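PDB 3QQW: putative citrate lyase from Ralstonia eutropha, which probably acts as a magnesium-dependent lyase of the HpcH/HpaI aldolase and citrate lyase family, perhaps cleaving (S)-citramalyl-CoA. Local coordinates for residues P196-H201 against A223-L228. Residues are numbered along the deposited sequence; the frame is centred on the assembly and turned at random.
Sequences PGQFEH and AHNVCL
Q198 and F199, neighbours in a short 3-10 turn, meet H224 and N225, in the segment 223-228 that carries on from strand 221-224, an example of side chains alone joining a loop to a barrel strand: the nearest CA atoms, those of Q198 and N225, are still 9.9 Å apart. Ahead of them P196, which follows a cis peptide bond, starts the turn by accepting the backbone N-H of F199. Q198 then reaches across. OE1 of its amide takes a hydrogen bond from ND2 of N225 at 3.0 Å, nearly straight at 170°; the acceptor lies in the amide plane of N225, whereas the donor stands somewhat out of the carbonyl plane of Q198. NE2 of Q198 bonds to S195, which helps to fix the rotation of the group. OE1 also lies 3.6 Å from CE1 of H224. Next comes F199, whose ring lies obliquely against the same imidazole: CE1 is 3.4 Å from NE2 of H224, and the two rings are nearly parallel (11°) but offset, with little overlap. A chi1 of -164° sets CG of H224 opposite the main-chain N and carries the imidazole toward this pair, while F249 meets it edge-to-face. K208, on helix 202-217, bonds to NE2 of H224 and to the backbone oxygen of Q198, linking both sides of the contact. In this TIM barrel the N225 side chain is about 8 Å from that of E153 and about 9 Å from that of D179, predicted magnesium ligands, too far for direct contact. The straight bond to Q198 probably restrains the N225 amide, and the lysine would probably disfavour protonation of NE2 in H224.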
loop_
_atom_site.group_PDB
_atom_site.type_symbol
_atom_site.label_atom_id
_atom_site.label_comp_id
_atom_site.label_asym_id
_atom_site.label_seq_id
_atom_site.Cartn_x
_atom_site.Cartn_y
_atom_site.Cartn_z
ATOM N N PRO C 196 19.379 8.605 3.152
ATOM C CA PRO C 196 18.203 8.405 2.279
ATOM C C PRO C 196 17.237 7.261 2.703
ATOM O O PRO C 196 16.178 7.103 2.087
ATOM C CB PRO C 196 18.860 8.091 0.923
ATOM C CG PRO C 196 20.121 7.374 1.276
ATOM C CD PRO C 196 20.562 7.891 2.627
ATOM N N GLY C 197 17.591 6.487 3.733
ATOM C CA GLY C 197 16.796 5.356 4.217
ATOM C C GLY C 197 15.360 5.647 4.612
ATOM O O GLY C 197 14.467 4.827 4.370
ATOM N N GLN C 198 15.113 6.810 5.214
ATOM C CA GLN C 198 13.772 7.215 5.657
ATOM C C GLN C 198 12.838 7.497 4.474
ATOM O O GLN C 198 11.618 7.611 4.668
ATOM C CB GLN C 198 13.848 8.428 6.582
ATOM C CG GLN C 198 14.545 9.654 5.986
ATOM C CD GLN C 198 13.902 10.915 6.518
ATOM O OE1 GLN C 198 12.734 10.938 6.949
ATOM N NE2 GLN C 198 14.651 11.983 6.526
ATOM N N PHE C 199 13.413 7.558 3.251
ATOM C CA PHE C 199 12.674 7.785 2.014
ATOM C C PHE C 199 12.690 6.549 1.121
ATOM O O PHE C 199 12.114 6.589 0.025
ATOM C CB PHE C 199 13.293 8.967 1.260
ATOM C CG PHE C 199 13.179 10.305 1.951
ATOM C CD1 PHE C 199 11.931 10.894 2.167
ATOM C CD2 PHE C 199 14.318 11.027 2.296
ATOM C CE1 PHE C 199 11.834 12.151 2.787
ATOM C CE2 PHE C 199 14.211 12.288 2.893
ATOM C CZ PHE C 199 12.981 12.835 3.149
ATOM N N GLU C 200 13.361 5.460 1.569
ATOM C CA GLU C 200 13.600 4.269 0.750
ATOM C C GLU C 200 13.263 2.923 1.414
ATOM O O GLU C 200 12.928 1.984 0.684
ATOM C CB GLU C 200 15.055 4.245 0.278
ATOM C CG GLU C 200 15.326 5.328 -0.761
ATOM C CD GLU C 200 16.772 5.718 -0.991
ATOM O OE1 GLU C 200 17.683 4.975 -0.556
ATOM O OE2 GLU C 200 16.993 6.765 -1.639
ATOM N N HIS C 201 13.348 2.807 2.754
ATOM C CA HIS C 201 12.990 1.563 3.451
ATOM C C HIS C 201 11.510 1.273 3.166
ATOM O O HIS C 201 10.667 2.158 3.339
ATOM C CB HIS C 201 13.273 1.668 4.961
ATOM C CG HIS C 201 13.086 0.384 5.710
ATOM N ND1 HIS C 201 11.821 -0.092 6.054
ATOM C CD2 HIS C 201 14.015 -0.490 6.155
ATOM C CE1 HIS C 201 12.027 -1.237 6.690
ATOM N NE2 HIS C 201 13.328 -1.521 6.773
ATOM N N ALA C 223 2.199 16.385 7.039
ATOM C CA ALA C 223 3.435 17.005 7.500
ATOM C C ALA C 223 4.523 15.977 7.756
ATOM O O ALA C 223 4.270 14.867 8.251
ATOM C CB ALA C 223 3.195 17.839 8.733
ATOM N N HIS C 224 5.744 16.344 7.324
ATOM C CA HIS C 224 6.913 15.488 7.408
ATOM C C HIS C 224 7.673 15.699 8.711
ATOM O O HIS C 224 7.638 16.778 9.280
ATOM C CB HIS C 224 7.817 15.748 6.202
ATOM C CG HIS C 224 8.851 14.680 5.983
ATOM N ND1 HIS C 224 10.194 14.926 6.185
ATOM C CD2 HIS C 224 8.701 13.395 5.578
ATOM C CE1 HIS C 224 10.808 13.781 5.933
ATOM N NE2 HIS C 224 9.954 12.836 5.562
ATOM N N ASN C 225 8.350 14.641 9.189
ATOM C CA ASN C 225 9.224 14.623 10.376
ATOM C C ASN C 225 10.437 15.543 10.138
ATOM O O ASN C 225 10.720 15.902 8.997
ATOM C CB ASN C 225 9.686 13.184 10.679
ATOM C CG ASN C 225 10.120 12.442 9.437
ATOM O OD1 ASN C 225 9.297 12.066 8.604
ATOM N ND2 ASN C 225 11.417 12.251 9.265
ATOM N N VAL C 226 11.141 15.914 11.215
ATOM C CA VAL C 226 12.306 16.805 11.188
ATOM C C VAL C 226 13.486 16.220 10.406
ATOM O O VAL C 226 13.591 15.002 10.175
ATOM C CB VAL C 226 12.778 17.136 12.641
ATOM C CG1 VAL C 226 11.699 17.882 13.439
ATOM C CG2 VAL C 226 13.219 15.876 13.388
ATOM N N CYS C 227 14.415 17.102 10.059
ATOM C CA CYS C 227 15.710 16.714 9.539
ATOM C C CYS C 227 16.618 16.663 10.767
ATOM O O CYS C 227 16.547 17.555 11.621
ATOM C CB CYS C 227 16.219 17.683 8.476
ATOM S SG CYS C 227 17.882 17.277 7.858
ATOM N N LEU C 228 17.416 15.610 10.909
ATOM C CA LEU C 228 18.282 15.477 12.092
ATOM C C LEU C 228 19.540 16.382 11.993
ATOM O O LEU C 228 20.176 16.668 13.015
ATOM C CB LEU C 228 18.637 14.002 12.366
ATOM C CG LEU C 228 17.414 13.150 12.779
ATOM C CD1 LEU C 228 17.733 11.699 12.782
ATOM C CD2 LEU C 228 16.812 13.586 14.127
#